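Local coordinates for dTor_3x33L (Synthetic construct, PDB 4YY2), which is a computationally designed left-handed alpha/alpha toroid of three tandem repeats, made to form a closed helical architecture, with no known biological function, at residues A[10-15]-A[95-100]; A[29-34]-A[46-51]. All blocks are in the same frame, centred on the assembly; numbering follows the deposited sequence.

Contact 1. Residues A[10-15]-A[95-100]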
ATOM      1  N   GLU A  10       4.967  -6.751   4.771  1.00 33.84           N
ATOM      2  CA  GLU A  10       4.439  -6.540   6.115  1.00 34.13           C
ATOM      3  C   GLU A  10       4.450  -5.107   6.545  1.00 32.83           C
ATOM      4  O   GLU A  10       3.481  -4.599   7.070  1.00 30.85           O
ATOM      5  CB  GLU A  10       5.315  -7.294   7.050  1.00 41.71           C
ATOM      6  CG  GLU A  10       4.587  -8.146   8.003  1.00 54.78           C
ATOM      7  CD  GLU A  10       5.528  -8.974   8.880  1.00 62.35           C
ATOM      8  OE1 GLU A  10       6.773  -9.074   8.605  1.00 53.91           O
ATOM      9  OE2 GLU A  10       4.977  -9.530   9.857  1.00 67.43           O
ATOM     10  N   VAL A  11       5.524  -4.402   6.225  1.00 31.96           N
ATOM     11  CA  VAL A  11       5.593  -2.985   6.526  1.00 30.68           C
ATOM     12  C   VAL A  11       4.544  -2.191   5.701  1.00 29.84           C
ATOM     13  O   VAL A  11       3.846  -1.294   6.245  1.00 30.45           O
ATOM     14  CB  VAL A  11       6.977  -2.419   6.298  1.00 29.84           C
ATOM     15  CG1 VAL A  11       7.011  -0.932   6.557  1.00 29.04           C
ATOM     16  CG2 VAL A  11       8.018  -3.125   7.168  1.00 34.86           C
ATOM     17  N   LEU A  12       4.403  -2.513   4.408  1.00 30.26           N
ATOM     18  CA  LEU A  12       3.367  -1.853   3.593  1.00 31.38           C
ATOM     19  C   LEU A  12       1.977  -2.078   4.173  1.00 29.01           C
ATOM     20  O   LEU A  12       1.135  -1.122   4.266  1.00 28.39           O
ATOM     21  CB  LEU A  12       3.378  -2.312   2.111  1.00 31.51           C
ATOM     22  CG  LEU A  12       4.643  -1.875   1.361  1.00 31.69           C
ATOM     23  CD1 LEU A  12       4.705  -2.532  -0.006  1.00 35.48           C
ATOM     24  CD2 LEU A  12       4.779  -0.366   1.260  1.00 33.29           C
ATOM     25  N   LEU A  13       1.707  -3.300   4.586  1.00 29.91           N
ATOM     26  CA  LEU A  13       0.392  -3.587   5.214  1.00 29.88           C
ATOM     27  C   LEU A  13       0.167  -2.810   6.489  1.00 28.49           C
ATOM     28  O   LEU A  13      -0.966  -2.376   6.727  1.00 31.98           O
ATOM     29  CB  LEU A  13       0.214  -5.070   5.467  1.00 32.35           C
ATOM     30  CG  LEU A  13       0.093  -5.899   4.177  1.00 33.98           C
ATOM     31  CD1 LEU A  13       0.196  -7.381   4.507  1.00 39.48           C
ATOM     32  CD2 LEU A  13      -1.222  -5.653   3.394  1.00 33.90           C
ATOM     33  N   GLU A  14       1.217  -2.575   7.260  1.00 28.76           N
ATOM     34  CA  GLU A  14       1.109  -1.776   8.476  1.00 33.59           C
ATOM     35  C   GLU A  14       0.809  -0.337   8.179  1.00 31.38           C
ATOM     36  O   GLU A  14      -0.038   0.307   8.835  1.00 31.48           O
ATOM     37  CB  GLU A  14       2.354  -1.902   9.360  1.00 39.53           C
ATOM     38  CG  GLU A  14       2.464  -3.295  10.011  1.00 43.14           C
ATOM     39  CD  GLU A  14       3.642  -3.424  10.982  1.00 49.41           C
ATOM     40  OE1 GLU A  14       4.422  -2.464  11.123  1.00 53.20           O
ATOM     41  OE2 GLU A  14       3.785  -4.490  11.590  1.00 50.79           O
ATOM     42  N   LEU A  15       1.461   0.181   7.145  1.00 31.10           N
ATOM     43  CA  LEU A  15       1.226   1.542   6.713  1.00 30.60           C
ATOM     44  C   LEU A  15      -0.208   1.703   6.216  1.00 32.43           C
ATOM     45  O   LEU A  15      -0.824   2.752   6.422  1.00 30.93           O
ATOM     46  CB  LEU A  15       2.256   1.990   5.628  1.00 31.68           C
ATOM     47  CG  LEU A  15       3.686   2.106   6.135  1.00 30.46           C
ATOM     48  CD1 LEU A  15       4.674   2.332   5.041  1.00 34.91           C
ATOM     49  CD2 LEU A  15       3.841   3.155   7.234  1.00 36.06           C
ATOM     50  N   LYS A  95      10.064   7.653   5.050  1.00 41.00           N
ATOM     51  CA  LYS A  95      10.852   7.574   6.318  1.00 40.43           C
ATOM     52  C   LYS A  95      10.383   6.451   7.180  1.00 36.59           C
ATOM     53  O   LYS A  95      11.219   5.694   7.734  1.00 34.65           O
ATOM     54  CB  LYS A  95      10.877   8.914   7.173  1.00 41.88           C
ATOM     55  CG  LYS A  95       9.514   9.403   7.587  1.00 53.95           C
ATOM     56  CD  LYS A  95       9.456  10.221   8.875  1.00 58.97           C
ATOM     57  CE  LYS A  95       8.093  10.856   9.135  1.00 58.45           C
ATOM     58  NZ  LYS A  95       7.164   9.941   9.853  1.00 59.62           N
ATOM     59  N   LYS A  96       9.060   6.331   7.360  1.00 34.03           N
ATOM     60  CA  LYS A  96       8.484   5.320   8.224  1.00 36.15           C
ATOM     61  C   LYS A  96       8.736   3.936   7.735  1.00 32.19           C
ATOM     62  O   LYS A  96       9.011   3.020   8.527  1.00 39.91           O
ATOM     63  CB  LYS A  96       6.977   5.515   8.432  1.00 38.20           C
ATOM     64  CG  LYS A  96       6.582   6.627   9.369  1.00 47.14           C
ATOM     65  CD  LYS A  96       5.047   6.796   9.400  1.00 51.09           C
ATOM     66  CE  LYS A  96       4.525   7.741  10.462  1.00 61.36           C
ATOM     67  NZ  LYS A  96       3.030   7.639  10.433  1.00 66.49           N
ATOM     68  N   PHE A  97       8.634   3.788   6.414  1.00 31.76           N
ATOM     69  CA  PHE A  97       8.879   2.556   5.773  1.00 29.42           C
ATOM     70  C   PHE A  97      10.300   2.028   6.126  1.00 30.09           C
ATOM     71  O   PHE A  97      10.462   0.896   6.603  1.00 33.52           O
ATOM     72  CB  PHE A  97       8.636   2.639   4.295  1.00 31.06           C
ATOM     73  CG  PHE A  97       9.013   1.369   3.533  1.00 27.06           C
ATOM     74  CD1 PHE A  97       8.110   0.296   3.435  1.00 30.33           C
ATOM     75  CD2 PHE A  97      10.246   1.257   2.908  1.00 30.76           C
ATOM     76  CE1 PHE A  97       8.472  -0.861   2.731  1.00 30.94           C
ATOM     77  CE2 PHE A  97      10.593   0.088   2.198  1.00 34.67           C
ATOM     78  CZ  PHE A  97       9.679  -0.951   2.124  1.00 31.15           C
ATOM     79  N   TRP A  98      11.293   2.850   5.889  1.00 30.73           N
ATOM     80  CA  TRP A  98      12.672   2.419   6.080  1.00 35.01           C
ATOM     81  C   TRP A  98      12.963   2.208   7.558  1.00 40.17           C
ATOM     82  O   TRP A  98      13.756   1.311   7.919  1.00 39.23           O
ATOM     83  CB  TRP A  98      13.646   3.387   5.346  1.00 37.82           C
ATOM     84  CG  TRP A  98      13.613   3.206   3.847  1.00 34.37           C
ATOM     85  CD1 TRP A  98      12.993   4.004   2.956  1.00 39.08           C
ATOM     86  CD2 TRP A  98      14.205   2.161   3.086  1.00 34.35           C
ATOM     87  NE1 TRP A  98      13.148   3.529   1.692  1.00 39.84           N
ATOM     88  CE2 TRP A  98      13.867   2.376   1.742  1.00 38.22           C
ATOM     89  CE3 TRP A  98      14.966   1.028   3.414  1.00 33.56           C
ATOM     90  CZ2 TRP A  98      14.329   1.549   0.683  1.00 37.09           C
ATOM     91  CZ3 TRP A  98      15.417   0.197   2.355  1.00 33.51           C
ATOM     92  CH2 TRP A  98      15.065   0.458   1.019  1.00 34.95           C
ATOM     93  N   LYS A  99      12.309   3.008   8.415  1.00 43.12           N
ATOM     94  CA  LYS A  99      12.489   2.870   9.870  1.00 45.32           C
ATOM     95  C   LYS A  99      11.991   1.542  10.328  1.00 41.37           C
ATOM     96  O   LYS A  99      12.663   0.854  11.106  1.00 36.01           O
ATOM     97  CB  LYS A  99      11.752   3.935  10.700  1.00 49.35           C
ATOM     98  CG  LYS A  99      12.652   4.993  11.275  1.00 60.48           C
ATOM     99  CD  LYS A  99      11.841   6.124  11.900  1.00 65.89           C
ATOM    100  CE  LYS A  99      12.505   7.461  11.695  1.00 72.15           C
ATOM    101  NZ  LYS A  99      11.714   8.524  12.373  1.00 77.18           N
ATOM    102  N   GLU A 100      10.806   1.187   9.851  1.00 42.55           N
ATOM    103  CA  GLU A 100      10.105  -0.002  10.341  1.00 40.99           C
ATOM    104  C   GLU A 100      10.804  -1.242   9.827  1.00 42.85           C
ATOM    105  O   GLU A 100      10.856  -2.270  10.459  1.00 41.34           O
ATOM    106  CB  GLU A 100       8.653  -0.002   9.901  1.00 47.00           C
ATOM    107  CG  GLU A 100       7.747   0.976  10.652  1.00 51.65           C
ATOM    108  CD  GLU A 100       7.758   0.734  12.158  1.00 57.22           C
ATOM    109  OE1 GLU A 100       7.539  -0.420  12.583  1.00 58.44           O
ATOM    110  OE2 GLU A 100       8.074   1.683  12.901  1.00 66.12           O
TER

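Contact 2. Residues A[29-34]-A[46-51]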
ATOM      1  N   GLU A  29      -5.393  -9.959   7.240  1.00 33.48           N
ATOM      2  CA  GLU A  29      -6.351 -11.019   6.924  1.00 32.72           C
ATOM      3  C   GLU A  29      -7.099 -10.732   5.643  1.00 33.50           C
ATOM      4  O   GLU A  29      -7.342 -11.674   4.876  1.00 32.48           O
ATOM      5  CB  GLU A  29      -7.293 -11.360   8.047  1.00 36.60           C
ATOM      6  CG  GLU A  29      -6.570 -11.981   9.226  1.00 41.98           C
ATOM      7  CD  GLU A  29      -6.147 -13.428   9.020  1.00 46.81           C
ATOM      8  OE1 GLU A  29      -6.479 -14.080   8.003  1.00 41.13           O
ATOM      9  OE2 GLU A  29      -5.435 -13.872   9.905  1.00 40.61           O
ATOM     10  N   LYS A  30      -7.482  -9.483   5.405  1.00 34.57           N
ATOM     11  CA  LYS A  30      -8.054  -9.110   4.101  1.00 35.83           C
ATOM     12  C   LYS A  30      -7.116  -9.422   2.928  1.00 29.93           C
ATOM     13  O   LYS A  30      -7.515 -10.011   1.935  1.00 32.34           O
ATOM     14  CB  LYS A  30      -8.423  -7.626   4.031  1.00 38.19           C
ATOM     15  CG  LYS A  30      -9.686  -7.285   4.805  1.00 44.51           C
ATOM     16  CD  LYS A  30      -9.801  -5.786   5.101  1.00 50.33           C
ATOM     17  CE  LYS A  30     -10.182  -5.001   3.874  1.00 57.62           C
ATOM     18  NZ  LYS A  30     -10.351  -3.585   4.306  1.00 64.12           N
ATOM     19  N   PHE A  31      -5.851  -9.091   3.109  1.00 29.57           N
ATOM     20  CA  PHE A  31      -4.771  -9.367   2.106  1.00 29.95           C
ATOM     21  C   PHE A  31      -4.640 -10.842   1.788  1.00 32.78           C
ATOM     22  O   PHE A  31      -4.697 -11.275   0.609  1.00 32.22           O
ATOM     23  CB  PHE A  31      -3.462  -8.741   2.627  1.00 29.55           C
ATOM     24  CG  PHE A  31      -2.285  -8.989   1.781  1.00 28.21           C
ATOM     25  CD1 PHE A  31      -2.046  -8.246   0.659  1.00 31.12           C
ATOM     26  CD2 PHE A  31      -1.396  -9.997   2.089  1.00 29.99           C
ATOM     27  CE1 PHE A  31      -0.927  -8.490  -0.129  1.00 29.10           C
ATOM     28  CE2 PHE A  31      -0.242 -10.190   1.345  1.00 30.91           C
ATOM     29  CZ  PHE A  31      -0.020  -9.443   0.215  1.00 33.86           C
ATOM     30  N   LEU A  32      -4.530 -11.652   2.826  1.00 29.99           N
ATOM     31  CA  LEU A  32      -4.454 -13.122   2.667  1.00 30.47           C
ATOM     32  C   LEU A  32      -5.667 -13.708   2.000  1.00 31.54           C
ATOM     33  O   LEU A  32      -5.547 -14.550   1.095  1.00 30.77           O
ATOM     34  CB  LEU A  32      -4.165 -13.794   3.978  1.00 29.91           C
ATOM     35  CG  LEU A  32      -2.816 -13.459   4.584  1.00 31.03           C
ATOM     36  CD1 LEU A  32      -2.750 -14.145   5.930  1.00 36.09           C
ATOM     37  CD2 LEU A  32      -1.618 -13.897   3.721  1.00 32.05           C
ATOM     38  N   LYS A  33      -6.852 -13.254   2.394  1.00 31.78           N
ATOM     39  CA  LYS A  33      -8.097 -13.774   1.801  1.00 36.59           C
ATOM     40  C   LYS A  33      -8.209 -13.452   0.307  1.00 37.18           C
ATOM     41  O   LYS A  33      -8.683 -14.264  -0.517  1.00 34.45           O
ATOM     42  CB  LYS A  33      -9.295 -13.165   2.563  1.00 40.02           C
ATOM     43  CG  LYS A  33     -10.657 -13.467   2.004  1.00 47.96           C
ATOM     44  CD  LYS A  33     -11.521 -12.233   2.259  1.00 58.28           C
ATOM     45  CE  LYS A  33     -12.012 -12.153   3.691  1.00 54.94           C
ATOM     46  NZ  LYS A  33     -13.510 -12.306   3.755  1.00 59.82           N
ATOM     47  N   GLU A  34      -7.821 -12.264  -0.069  1.00 35.06           N
ATOM     48  CA  GLU A  34      -7.854 -11.870  -1.491  1.00 36.24           C
ATOM     49  C   GLU A  34      -6.848 -12.634  -2.363  1.00 38.65           C
ATOM     50  O   GLU A  34      -7.155 -13.002  -3.487  1.00 35.57           O
ATOM     51  CB  GLU A  34      -7.650 -10.345  -1.651  1.00 36.98           C
ATOM     52  CG  GLU A  34      -8.748  -9.501  -1.065  1.00 36.69           C
ATOM     53  CD  GLU A  34     -10.135  -9.721  -1.658  1.00 43.70           C
ATOM     54  OE1 GLU A  34     -10.270  -9.950  -2.892  1.00 43.47           O
ATOM     55  OE2 GLU A  34     -11.107  -9.669  -0.856  1.00 46.52           O
ATOM     56  N   LEU A  46      -2.942  -2.565  -4.020  1.00 29.67           N
ATOM     57  CA  LEU A  46      -3.590  -1.396  -4.685  1.00 28.90           C
ATOM     58  C   LEU A  46      -5.059  -1.311  -4.306  1.00 29.99           C
ATOM     59  O   LEU A  46      -5.578  -0.187  -4.034  1.00 28.83           O
ATOM     60  CB  LEU A  46      -3.386  -1.497  -6.221  1.00 29.18           C
ATOM     61  CG  LEU A  46      -1.920  -1.266  -6.624  1.00 30.08           C
ATOM     62  CD1 LEU A  46      -1.714  -1.710  -8.053  1.00 30.98           C
ATOM     63  CD2 LEU A  46      -1.438   0.163  -6.420  1.00 31.78           C
ATOM     64  N   GLU A  47      -5.751  -2.453  -4.246  1.00 28.32           N
ATOM     65  CA  GLU A  47      -7.141  -2.400  -3.798  1.00 33.48           C
ATOM     66  C   GLU A  47      -7.268  -1.877  -2.357  1.00 30.94           C
ATOM     67  O   GLU A  47      -8.249  -1.171  -2.011  1.00 30.79           O
ATOM     68  CB  GLU A  47      -7.768  -3.762  -3.961  1.00 37.40           C
ATOM     69  CG  GLU A  47      -7.908  -4.125  -5.438  1.00 38.73           C
ATOM     70  CD  GLU A  47      -8.579  -5.465  -5.692  1.00 47.17           C
ATOM     71  OE1 GLU A  47      -8.953  -6.168  -4.764  1.00 45.05           O
ATOM     72  OE2 GLU A  47      -8.688  -5.865  -6.860  1.00 43.20           O
ATOM     73  N   LEU A  48      -6.361  -2.306  -1.510  1.00 30.31           N
ATOM     74  CA  LEU A  48      -6.400  -1.912  -0.072  1.00 30.73           C
ATOM     75  C   LEU A  48      -6.143  -0.444   0.076  1.00 31.03           C
ATOM     76  O   LEU A  48      -6.763   0.234   0.924  1.00 35.91           O
ATOM     77  CB  LEU A  48      -5.453  -2.752   0.770  1.00 28.49           C
ATOM     78  CG  LEU A  48      -5.828  -4.218   0.959  1.00 34.96           C
ATOM     79  CD1 LEU A  48      -4.643  -4.993   1.515  1.00 35.29           C
ATOM     80  CD2 LEU A  48      -7.056  -4.346   1.852  1.00 38.55           C
ATOM     81  N   ILE A  49      -5.251   0.072  -0.766  1.00 28.72           N
ATOM     82  CA  ILE A  49      -4.933   1.490  -0.786  1.00 31.85           C
ATOM     83  C   ILE A  49      -6.110   2.335  -1.242  1.00 32.68           C
ATOM     84  O   ILE A  49      -6.442   3.371  -0.607  1.00 33.49           O
ATOM     85  CB  ILE A  49      -3.684   1.779  -1.626  1.00 30.07           C
ATOM     86  CG1 ILE A  49      -2.436   1.200  -0.932  1.00 29.84           C
ATOM     87  CG2 ILE A  49      -3.533   3.255  -1.892  1.00 32.39           C
ATOM     88  CD1 ILE A  49      -1.257   1.061  -1.860  1.00 29.54           C
ATOM     89  N   ALA A  50      -6.809   1.829  -2.259  1.00 31.49           N
ATOM     90  CA  ALA A  50      -8.024   2.459  -2.745  1.00 34.31           C
ATOM     91  C   ALA A  50      -9.080   2.559  -1.677  1.00 33.14           C
ATOM     92  O   ALA A  50      -9.707   3.597  -1.488  1.00 36.08           O
ATOM     93  CB  ALA A  50      -8.556   1.720  -3.984  1.00 37.62           C
ATOM     94  N   GLU A  51      -9.250   1.473  -0.933  1.00 33.79           N
ATOM     95  CA  GLU A  51     -10.196   1.422   0.181  1.00 40.92           C
ATOM     96  C   GLU A  51      -9.845   2.459   1.252  1.00 43.55           C
ATOM     97  O   GLU A  51     -10.715   3.137   1.806  1.00 40.41           O
ATOM     98  CB  GLU A  51     -10.127   0.015   0.775  1.00 45.73           C
ATOM     99  CG  GLU A  51     -11.157  -0.413   1.788  1.00 56.70           C
ATOM    100  CD  GLU A  51     -11.383  -1.907   1.555  1.00 60.30           C
ATOM    101  OE1 GLU A  51     -10.735  -2.736   2.203  1.00 63.44           O
ATOM    102  OE2 GLU A  51     -12.133  -2.248   0.612  1.00 77.16           O
TER

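Contact 1. Residues A[10-15]-A[95-100]
K96 meets L15 through its root: CB of K96 lies 4.1 Å from L15 CD2, the two side chains slanting past each other. Its extended chain then runs on to NZ, which has a long, weak ion pair with E18. F97 has the largest share of the interface, with three partners. Its CG stands anti to the backbone N (chi1 175°), which swings the ring from the side of its helix in toward the partner. V11 CG1 presses on the ring at F97 CD1 (3.5 Å), approaching at a slant between face and edge, and L12 CD2 sits 4.0 Å from F97 CE1, also obliquely. L15 CD1 takes the other end of the residue, lying near the ring plane at its edge and 4.0 Å from F97 CB. V11 and L12 thus hold the CD1-CE1 side of the ring from opposite sides of its plane, while L15 takes its base. This junction illustrates how a closed alpha/alpha toroid differs from an open solenoid: helix 8-20 and helix 90-101, the first and last of the chain, pack on each other, their local axes 9.9 Å apart and 133° between their directions. Replacing F97 with an alanine would probably leave V11 and L12 without their aromatic partner and open a gap between the terminal helices. One turn on, E100 lays CB against V11 CG1 at 3.8 Å, while its chain bends at chi2 (-57°). E100 OE1 thereby ends 4.0 Å from E14 OE1, two carboxylates whose like charges probably repel somewhat, though R24 offers E14 a long, weak ion pair.

Contact 2. Residues A[29-34]-A[46-51]
L48 reaches across with both methyl branches, overlapping K30 and F31 on the facing helix. L48 CD2 lies 4.2 Å from K30 CB, and the lysine's aliphatic chain runs on beside this methyl. L48 CD1 sits 4.1 Å from F31 CB and close to the plane of the phenylalanine ring, at its edge. As modelled, K30 turns NZ toward E51, whose chain comes from the opposite direction; the salt bridge between them is doubtful in detail, because the modelled atoms stand too close. On the other flank, E34 OE1 and E47 OE1 approach to 4.4 Å. Two carboxylates so near would be expected to repel, yet K39 makes a salt bridge to each of these oxygens and probably offsets their charge, while K37 and K61 pair with the second oxygens of E34 and E47. The whole is a packing of successive, roughly antiparallel helices (137°) in the alpha/alpha toroid, an apolar centre with ionic flanks, made between helices 24-36 and 41-53. Helix 8-20 adds to the interior, with L13 against F31 and I16 against L48, and from another side of helix 41-53 I49 packs against L81 and I82 of helix 74-86.

In the fold
Contacts 1 and 2 are the same kind of interface made at two very different sequence separations. The segments of contact 2 lie only 12 residues apart, whereas those of contact 1 are 80 apart and join the ends of the chain. The periodicity shows in the numbering: L48 follows L15 by 33 positions and F97 follows F31 by 66, so equivalent leucine-phenylalanine pairs recur. The two contact centres lie 16 Å apart, yet L13 links them directly, its CD2 standing 3.9 Å from F31 CG and 4.0 Å from L48 CD1. A bound sodium ion lies about 5 Å from the L12 side chain, and one lies about 8 Å from that of F31; neither distance is one of coordination.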